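Local coordinates for protein putative branched-chain amino acid ABC transporter (Chromobacterium violaceum, PDB 4PYR) that is probably an LppC-like periplasmic lipoprotein with a periplasmic binding protein-like fold that may regulate an enzyme, and holds a glutathione molecule in a pocket, at residues 110-115 with 292-297; 123-128 with 144-149; 136-141 with 202-207. One frame throughout, in Å; residues are numbered along the deposited sequence.

The three contacts form a compact group: their centres lie about 11 Å (1 and 3), 13 Å (1 and 2) and 14 Å (2 and 3) apart. Helix 106-119 comes first along the chain, then strand 125-129, helix 133-150, the loop at 202-207 and strand 290-298. Contacts 2 and 3 are nested inside the loop closed by contact 1 and share helix 133-150. Strands 125-129 and 290-298 belong to the same mixed sheet. E145 of contact 2 forms a salt bridge with R115 of contact 1, and A110 packs on L138. Contact 3 holds R137 of the glutathione site, contact 1 lies beside L104, and contact 2 lies away at the far part of helix 133-150.

Contact 1: residues 110-115 with 292-297; sequences ARQLAR and RQLPAG
Helix 106-119 comes closest to strand 290-298 at Q112 and Q293, whose CA atoms are 7.4 Å apart. The side chain of Q112 carries most of the contact. Its CG lies beside the backbone N (chi1 -74°), and the chain beyond is extended. This carries the amide straight across to the strand. OE1 of Q112 accepts a hydrogen bond from N of L294 at 2.7 Å. The N-H reaches a lone pair of OE1 in the carbonyl plane, and the bond is nearly straight at 159°. The other branch, NE2 of Q112, points to O of R292. That separation is modelled at only 2.3 Å, so its exact geometry is doubtful. NE2 also makes a weak hydrogen bond to O of G108, one turn back in the helix. The amide thus spans the backbone of Q293, and OE1 of Q112 lies 3.4 Å from CA of Q293. Packing is light: CB of L294 is 3.8 Å from OE1 of Q112. The guanidinium of R292 reaches E109, further back on the same helix, its NH1 gives a hydrogen bond to O of T279, and the side chain touches L104 of the glutathione pocket. Helix and strand thus have two links: the Q112 amide, with one sound bond to N of L294 and a doubtful one to O of R292, and alongside it the R292-E109 salt bridge.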
loop_
_atom_site.group_PDB
_atom_site.type_symbol
_atom_site.label_atom_id
_atom_site.label_comp_id
_atom_site.label_asym_id
_atom_site.label_seq_id
_atom_site.Cartn_x
_atom_site.Cartn_y
_atom_site.Cartn_z
ATOM N N ALA A 110 7.688 2.244 5.008
ATOM C CA ALA A 110 8.997 2.453 5.632
ATOM C C ALA A 110 8.997 3.718 6.451
ATOM O O ALA A 110 9.541 3.735 7.546
ATOM C CB ALA A 110 10.087 2.505 4.579
ATOM N N ARG A 111 8.391 4.789 5.900
ATOM C CA ARG A 111 8.368 6.043 6.620
ATOM C C ARG A 111 7.594 5.888 7.931
ATOM O O ARG A 111 8.017 6.341 8.998
ATOM C CB ARG A 111 7.719 7.103 5.745
ATOM C CG ARG A 111 8.617 7.601 4.646
ATOM C CD ARG A 111 8.011 8.885 4.079
ATOM N NE ARG A 111 7.035 8.541 3.055
ATOM C CZ ARG A 111 7.366 8.192 1.810
ATOM N NH1 ARG A 111 8.644 8.171 1.413
ATOM N NH2 ARG A 111 6.414 7.880 0.951
ATOM N N GLN A 112 6.422 5.276 7.857
ATOM C CA GLN A 112 5.687 5.013 9.045
ATOM C C GLN A 112 6.395 4.178 10.070
ATOM O O GLN A 112 6.319 4.485 11.255
ATOM C CB GLN A 112 4.400 4.367 8.683
ATOM C CG GLN A 112 3.455 5.399 8.091
ATOM C CD GLN A 112 2.171 4.713 7.788
ATOM O OE1 GLN A 112 1.497 4.219 8.718
ATOM N NE2 GLN A 112 1.857 4.575 6.488
ATOM N N LEU A 113 7.111 3.153 9.614
ATOM C CA LEU A 113 7.823 2.333 10.557
ATOM C C LEU A 113 8.851 3.150 11.364
ATOM O O LEU A 113 8.994 2.961 12.563
ATOM C CB LEU A 113 8.518 1.185 9.842
ATOM C CG LEU A 113 9.026 0.103 10.779
ATOM C CD1 LEU A 113 7.860 -0.637 11.407
ATOM C CD2 LEU A 113 9.940 -0.804 9.970
ATOM N N ALA A 114 9.533 4.079 10.700
ATOM C CA ALA A 114 10.430 4.947 11.410
ATOM C C ALA A 114 9.677 5.754 12.444
ATOM O O ALA A 114 10.153 5.906 13.549
ATOM C CB ALA A 114 11.157 5.866 10.447
ATOM N N ARG A 115 8.522 6.323 12.069
ATOM C CA ARG A 115 7.709 7.044 13.024
ATOM C C ARG A 115 7.214 6.192 14.204
ATOM O O ARG A 115 7.238 6.659 15.348
ATOM C CB ARG A 115 6.557 7.751 12.284
ATOM C CG ARG A 115 7.071 8.811 11.304
ATOM C CD ARG A 115 5.979 9.766 10.867
ATOM N NE ARG A 115 5.046 9.150 9.934
ATOM C CZ ARG A 115 5.176 9.178 8.601
ATOM N NH1 ARG A 115 6.210 9.777 8.016
ATOM N NH2 ARG A 115 4.264 8.583 7.844
ATOM N N ARG A 292 -1.552 6.330 3.381
ATOM C CA ARG A 292 -2.152 5.282 4.177
ATOM C C ARG A 292 -1.428 5.147 5.495
ATOM O O ARG A 292 -0.257 4.747 5.533
ATOM C CB ARG A 292 -2.020 3.904 3.522
ATOM C CG ARG A 292 -2.805 3.599 2.277
ATOM C CD ARG A 292 -2.763 2.107 2.017
ATOM N NE ARG A 292 -1.406 1.641 1.851
ATOM C CZ ARG A 292 -0.883 0.504 2.347
ATOM N NH1 ARG A 292 -1.576 -0.313 3.122
ATOM N NH2 ARG A 292 0.369 0.230 2.078
ATOM N N GLN A 293 -2.144 5.421 6.574
ATOM C CA GLN A 293 -1.605 5.352 7.926
ATOM C C GLN A 293 -2.024 4.005 8.484
ATOM O O GLN A 293 -3.206 3.667 8.479
ATOM C CB GLN A 293 -2.177 6.476 8.746
ATOM C CG GLN A 293 -1.266 7.082 9.772
ATOM C CD GLN A 293 -1.914 8.267 10.441
ATOM O OE1 GLN A 293 -1.402 9.416 10.390
ATOM N NE2 GLN A 293 -3.101 8.035 10.988
ATOM N N LEU A 294 -1.053 3.224 8.955
ATOM C CA LEU A 294 -1.296 1.821 9.262
ATOM C C LEU A 294 -1.160 1.539 10.759
ATOM O O LEU A 294 -0.268 2.080 11.418
ATOM C CB LEU A 294 -0.287 0.915 8.561
ATOM C CG LEU A 294 -0.265 0.971 7.036
ATOM C CD1 LEU A 294 0.803 0.000 6.553
ATOM C CD2 LEU A 294 -1.604 0.632 6.433
ATOM N N PRO A 295 -1.982 0.610 11.262
ATOM C CA PRO A 295 -1.860 0.098 12.614
ATOM C C PRO A 295 -0.656 -0.892 12.735
ATOM O O PRO A 295 -0.150 -1.444 11.732
ATOM C CB PRO A 295 -3.179 -0.641 12.814
ATOM C CG PRO A 295 -3.511 -1.138 11.447
ATOM C CD PRO A 295 -3.038 -0.073 10.508
ATOM N N ALA A 296 -0.208 -1.070 13.966
ATOM C CA ALA A 296 0.846 -2.013 14.274
ATOM C C ALA A 296 0.255 -3.302 14.754
ATOM O O ALA A 296 -0.819 -3.355 15.300
ATOM C CB ALA A 296 1.773 -1.458 15.326
ATOM N N GLY A 297 1.026 -4.351 14.544
ATOM C CA GLY A 297 0.693 -5.700 14.917
ATOM C C GLY A 297 1.929 -6.415 15.368
ATOM O O GLY A 297 3.033 -5.877 15.293
#

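Contact 2: residues 123-128 with 144-149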
loop_
_atom_site.group_PDB
_atom_site.type_symbol
_atom_site.label_atom_id
_atom_site.label_comp_id
_atom_site.label_asym_id
_atom_site.label_seq_id
_atom_site.Cartn_x
_atom_site.Cartn_y
_atom_site.Cartn_z
ATOM N N ALA A 123 15.893 4.561 20.725
ATOM C CA ALA A 123 16.861 5.653 20.574
ATOM C C ALA A 123 18.010 5.337 19.621
ATOM O O ALA A 123 18.621 6.245 19.053
ATOM C CB ALA A 123 17.422 6.029 21.927
ATOM N N ALA A 124 18.317 4.064 19.470
ATOM C CA ALA A 124 19.486 3.649 18.716
ATOM C C ALA A 124 19.181 2.358 17.948
ATOM O O ALA A 124 19.770 1.320 18.198
ATOM C CB ALA A 124 20.680 3.484 19.642
ATOM N N PRO A 125 18.232 2.420 17.020
ATOM C CA PRO A 125 17.937 1.214 16.274
ATOM C C PRO A 125 19.000 0.935 15.222
ATOM O O PRO A 125 19.714 1.832 14.770
ATOM C CB PRO A 125 16.632 1.545 15.574
ATOM C CG PRO A 125 16.715 3.035 15.386
ATOM C CD PRO A 125 17.342 3.527 16.634
ATOM N N LEU A 126 19.100 -0.333 14.848
ATOM C CA LEU A 126 19.883 -0.743 13.711
ATOM C C LEU A 126 18.979 -1.096 12.565
ATOM O O LEU A 126 18.105 -1.956 12.697
ATOM C CB LEU A 126 20.712 -1.970 14.073
ATOM C CG LEU A 126 21.544 -2.562 12.924
ATOM C CD1 LEU A 126 22.643 -1.601 12.486
ATOM C CD2 LEU A 126 22.117 -3.935 13.251
ATOM N N LEU A 127 19.136 -0.415 11.436
ATOM C CA LEU A 127 18.406 -0.714 10.208
ATOM C C LEU A 127 19.186 -1.729 9.399
ATOM O O LEU A 127 20.370 -1.482 9.052
ATOM C CB LEU A 127 18.183 0.577 9.380
ATOM C CG LEU A 127 17.603 0.446 7.979
ATOM C CD1 LEU A 127 16.174 -0.058 8.005
ATOM C CD2 LEU A 127 17.642 1.808 7.299
ATOM N N VAL A 128 18.580 -2.891 9.149
ATOM C CA VAL A 128 19.256 -3.922 8.389
ATOM C C VAL A 128 18.603 -4.009 7.050
ATOM O O VAL A 128 17.381 -4.114 6.983
ATOM C CB VAL A 128 19.132 -5.267 9.146
ATOM C CG1 VAL A 128 19.699 -6.396 8.292
ATOM C CG2 VAL A 128 19.800 -5.132 10.498
ATOM N N ASP A 144 15.758 7.927 5.518
ATOM C CA ASP A 144 15.471 9.368 5.285
ATOM C C ASP A 144 14.509 9.909 6.339
ATOM O O ASP A 144 14.663 11.072 6.827
ATOM C CB ASP A 144 14.898 9.581 3.893
ATOM C CG ASP A 144 15.965 9.533 2.795
ATOM O OD1 ASP A 144 17.180 9.509 3.099
ATOM O OD2 ASP A 144 15.607 9.480 1.605
ATOM N N GLU A 145 13.455 9.141 6.617
ATOM C CA GLU A 145 12.481 9.541 7.608
ATOM C C GLU A 145 13.084 9.634 9.010
ATOM O O GLU A 145 12.834 10.575 9.742
ATOM C CB GLU A 145 11.282 8.599 7.595
ATOM C CG GLU A 145 10.128 9.092 8.470
ATOM C CD GLU A 145 9.421 10.340 7.933
ATOM O OE1 GLU A 145 9.412 10.668 6.715
ATOM O OE2 GLU A 145 8.771 10.976 8.771
ATOM N N TRP A 146 13.894 8.646 9.387
ATOM C CA TRP A 146 14.552 8.654 10.692
ATOM C C TRP A 146 15.404 9.921 10.845
ATOM O O TRP A 146 15.356 10.601 11.864
ATOM C CB TRP A 146 15.490 7.368 10.853
ATOM C CG TRP A 146 15.971 7.269 12.253
ATOM C CD1 TRP A 146 17.125 7.768 12.775
ATOM C CD2 TRP A 146 15.252 6.699 13.338
ATOM N NE1 TRP A 146 17.164 7.555 14.129
ATOM C CE2 TRP A 146 16.032 6.875 14.495
ATOM C CE3 TRP A 146 14.016 6.034 13.437
ATOM C CZ2 TRP A 146 15.600 6.460 15.759
ATOM C CZ3 TRP A 146 13.608 5.623 14.653
ATOM C CH2 TRP A 146 14.395 5.840 15.814
ATOM N N ARG A 147 16.212 10.197 9.834
ATOM C CA ARG A 147 17.062 11.405 9.868
ATOM C C ARG A 147 16.224 12.699 10.031
ATOM O O ARG A 147 16.592 13.580 10.824
ATOM C CB ARG A 147 17.993 11.497 8.628
ATOM C CG ARG A 147 19.093 12.568 8.748
ATOM C CD ARG A 147 19.641 12.936 7.381
ATOM N NE ARG A 147 20.405 11.812 6.782
ATOM C CZ ARG A 147 21.733 11.633 6.903
ATOM N NH1 ARG A 147 22.452 12.490 7.610
ATOM N NH2 ARG A 147 22.341 10.611 6.337
ATOM N N ALA A 148 15.114 12.778 9.293
ATOM C CA ALA A 148 14.226 13.934 9.343
ATOM C C ALA A 148 13.701 14.155 10.767
ATOM O O ALA A 148 13.659 15.258 11.255
ATOM C CB ALA A 148 13.052 13.777 8.351
ATOM N N ALA A 149 13.276 13.061 11.392
ATOM C CA ALA A 149 12.687 13.100 12.728
ATOM C C ALA A 149 13.751 13.309 13.826
ATOM O O ALA A 149 13.551 14.071 14.727
ATOM C CB ALA A 149 11.872 11.840 12.981
HETATM O O HOH W 1 19.682 6.542 16.154
#
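P125 lies over one face of the indole of W146. CG of P125 stands 3.8 Å from the centroid of the six-membered ring, 21° off the ring normal, which makes a CH-pi contact. CD of P125 completes the touch at 3.5 Å from CZ2 of W146. The pyrrolidine and the indole come from opposite directions. CG of W146 is anti to its backbone N (chi1 -171°), and this swings the ring off the helix towards the strand. At the ring edge, near its plane, lies O of A123. A water bridges the two residues: it donates to O of A123 at 3.1 Å and accepts a weak bond from NE1 of W146 at 3.4 Å. The contact belongs to a beta-alpha-beta unit of strand 125-129, helix 133-150 and strand 155-158, in which the two strands are parallel neighbours. It ties the segment around P125 to the later part of the crossover helix, away from the glutathione site. Further out, M117 of helix 106-119 and V154 touch both P125 and W146. R118 makes a cation-pi contact with the indole, and O of A114 packs 3.6 Å from CZ3 of W146. On the strand side, the D175 carboxylate accepts hydrogen bonds from N of A123 and N of A124.

Contact 3: residues 136-141 with 202-207. With GSH (glutathione), chain B.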
loop_
_atom_site.group_PDB
_atom_site.type_symbol
_atom_site.label_atom_id
_atom_site.label_comp_id
_atom_site.label_asym_id
_atom_site.label_seq_id
_atom_site.Cartn_x
_atom_site.Cartn_y
_atom_site.Cartn_z
ATOM N N GLN A 136 15.881 -2.414 -0.703
ATOM C CA GLN A 136 16.752 -1.220 -0.775
ATOM C C GLN A 136 15.927 0.033 -0.825
ATOM O O GLN A 136 16.308 0.978 -0.207
ATOM C CB GLN A 136 17.690 -1.290 -1.977
ATOM C CG GLN A 136 18.634 -2.466 -1.930
ATOM C CD GLN A 136 19.951 -2.163 -1.305
ATOM O OE1 GLN A 136 20.025 -1.442 -0.288
ATOM N NE2 GLN A 136 21.031 -2.756 -1.875
ATOM N N ARG A 137 14.759 -0.024 -1.454
ATOM C CA ARG A 137 13.822 1.125 -1.456
ATOM C C ARG A 137 13.295 1.402 -0.068
ATOM O O ARG A 137 13.201 2.551 0.358
ATOM C CB ARG A 137 12.658 0.855 -2.381
ATOM C CG ARG A 137 13.015 1.070 -3.842
ATOM C CD ARG A 137 11.882 0.710 -4.818
ATOM N NE ARG A 137 10.666 1.445 -4.507
ATOM C CZ ARG A 137 9.484 1.278 -5.104
ATOM N NH1 ARG A 137 9.316 0.372 -6.068
ATOM N NH2 ARG A 137 8.460 2.022 -4.714
ATOM N N LEU A 138 12.947 0.326 0.664
ATOM C CA LEU A 138 12.462 0.475 2.023
ATOM C C LEU A 138 13.507 1.073 2.930
ATOM O O LEU A 138 13.239 1.904 3.790
ATOM C CB LEU A 138 12.052 -0.909 2.607
ATOM C CG LEU A 138 10.765 -1.436 2.061
ATOM C CD1 LEU A 138 10.538 -2.844 2.553
ATOM C CD2 LEU A 138 9.582 -0.603 2.474
ATOM N N GLY A 139 14.732 0.592 2.786
ATOM C CA GLY A 139 15.751 1.037 3.673
ATOM C C GLY A 139 16.047 2.522 3.491
ATOM O O GLY A 139 16.179 3.202 4.483
ATOM N N LYS A 140 16.145 2.969 2.236
ATOM C CA LYS A 140 16.360 4.422 1.965
ATOM C C LYS A 140 15.235 5.260 2.569
ATOM O O LYS A 140 15.495 6.278 3.251
ATOM C CB LYS A 140 16.495 4.642 0.443
ATOM C CG LYS A 140 16.471 6.099 -0.024
ATOM C CD LYS A 140 17.661 6.868 0.491
ATOM C CE LYS A 140 17.811 8.146 -0.327
ATOM N NZ LYS A 140 18.530 9.302 0.302
ATOM N N ALA A 141 13.989 4.841 2.322
ATOM C CA ALA A 141 12.855 5.580 2.822
ATOM C C ALA A 141 12.826 5.616 4.342
ATOM O O ALA A 141 12.518 6.633 4.936
ATOM C CB ALA A 141 11.577 5.024 2.234
ATOM N N THR A 202 7.990 -3.939 8.015
ATOM C CA THR A 202 6.822 -3.532 7.292
ATOM C C THR A 202 6.015 -4.759 6.880
ATOM O O THR A 202 6.343 -5.886 7.261
ATOM C CB THR A 202 7.170 -2.697 6.044
ATOM O OG1 THR A 202 7.889 -3.516 5.103
ATOM C CG2 THR A 202 8.032 -1.572 6.413
ATOM N N SER A 203 4.989 -4.562 6.052
ATOM C CA SER A 203 4.140 -5.644 5.629
ATOM C C SER A 203 4.895 -6.612 4.722
ATOM O O SER A 203 4.358 -7.632 4.406
ATOM C CB SER A 203 2.889 -5.111 4.912
ATOM O OG SER A 203 3.179 -4.540 3.652
ATOM N N GLN A 204 6.095 -6.217 4.267
ATOM C CA GLN A 204 7.039 -7.101 3.587
ATOM C C GLN A 204 7.143 -8.450 4.315
ATOM O O GLN A 204 7.247 -9.500 3.664
ATOM C CB GLN A 204 8.421 -6.402 3.497
ATOM C CG GLN A 204 9.546 -7.201 2.840
ATOM C CD GLN A 204 10.873 -6.482 2.974
ATOM O OE1 GLN A 204 11.178 -5.884 4.029
ATOM N NE2 GLN A 204 11.681 -6.544 1.922
ATOM N N LEU A 205 7.090 -8.421 5.646
ATOM C CA LEU A 205 7.263 -9.660 6.450
ATOM C C LEU A 205 6.039 -10.501 6.632
ATOM O O LEU A 205 6.139 -11.667 7.043
ATOM C CB LEU A 205 7.824 -9.297 7.822
ATOM C CG LEU A 205 9.137 -8.526 7.739
ATOM C CD1 LEU A 205 9.623 -8.273 9.137
ATOM C CD2 LEU A 205 10.191 -9.261 6.922
ATOM N N ASN A 206 4.869 -9.929 6.350
ATOM C CA ASN A 206 3.606 -10.615 6.546
ATOM C C ASN A 206 3.160 -11.196 5.217
ATOM O O ASN A 206 2.489 -10.583 4.390
ATOM C CB ASN A 206 2.566 -9.639 7.146
ATOM C CG ASN A 206 1.266 -10.330 7.524
ATOM O OD1 ASN A 206 1.224 -11.561 7.682
ATOM N ND2 ASN A 206 0.187 -9.549 7.699
ATOM N N VAL A 207 3.592 -12.421 4.987
ATOM C CA VAL A 207 3.383 -13.050 3.708
ATOM C C VAL A 207 2.241 -14.044 3.737
ATOM O O VAL A 207 1.662 -14.358 2.676
ATOM C CB VAL A 207 4.684 -13.718 3.201
ATOM C CG1 VAL A 207 5.021 -14.950 4.024
ATOM C CG2 VAL A 207 4.523 -14.087 1.730
HETATM N N1 GSH B . 8.018 5.073 -7.973
HETATM C CA1 GSH B . 8.561 3.753 -7.732
HETATM C C1 GSH B . 10.074 3.763 -7.661
HETATM O O11 GSH B . 10.674 4.521 -6.851
HETATM O O12 GSH B . 10.708 2.968 -8.396
HETATM C CB1 GSH B . 8.096 2.776 -8.820
HETATM C CG1 GSH B . 6.577 2.689 -8.961
HETATM C CD1 GSH B . 5.955 2.130 -7.717
HETATM O OE1 GSH B . 6.652 1.961 -6.727
HETATM N N2 GSH B . 4.638 1.845 -7.821
HETATM C CA2 GSH B . 3.793 1.285 -6.758
HETATM C C2 GSH B . 3.460 -0.140 -7.084
HETATM O O2 GSH B . 4.405 -0.646 -7.700
HETATM C CB2 GSH B . 2.549 2.137 -6.599
HETATM S SG2 GSH B . 2.866 3.799 -7.170
HETATM N N3 GSH B . 2.294 -0.821 -6.775
HETATM C CA3 GSH B . 1.125 -0.466 -5.914
HETATM C C3 GSH B . -0.268 -0.735 -6.490
HETATM O O31 GSH B . -1.238 -1.032 -5.721
HETATM O O32 GSH B . -0.425 -0.658 -7.725
#
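L138, on helix 133-150, meets T202 and Q204 in the loop that follows strand 199-201. Both elements belong to a periplasmic binding protein-like fold, with helices packed on a sheet that has a parallel core. The van der Waals contact across the segments is made by one methyl group. CD1 of L138 lies 3.4 Å from OE1 of Q204 and 3.7 Å from OG1 of T202. The leucine and glutamine side chains cross obliquely, with the methyl resting against the amide. L138 and T202 are buried, and L138 also packs on A110 of helix 106-119.

Hydrogen bonds fix the loop side. Q204 stretches out from the backbone, with CG anti to N (chi1 179°) and the chain extended beyond. Its amide is held at both branches: OE1 accepts from N of L181, and NE2 bonds to OG of S135. Both polar atoms of the Q204 amide thus have partners other than the methyl. OG1 of T202 takes a weak bond from N of Q204 at 3.3 Å, as in an ST turn. The short 3-10 segment 203-205 starts here, and N of L205 bonds to O of T202 at 3.1 Å.

Ligand contacts come from R137, next to L138 on the helix. Its chain bends at chi3 (56°) and brings the guanidinium to glutathione, in a pocket that also includes S88 and L104. The carboxylate carbon C1 of glutathione sits over the centre of one guanidinium face. NH2 of R137 also pairs with E107 in a salt bridge, which should help hold the group in place. The gamma-glutamyl carbonyl oxygen OE1 of glutathione is approached twice: it accepts from NH2 of R137 at 2.7 Å and, weakly, from NH1 of R137 at 3.2 Å.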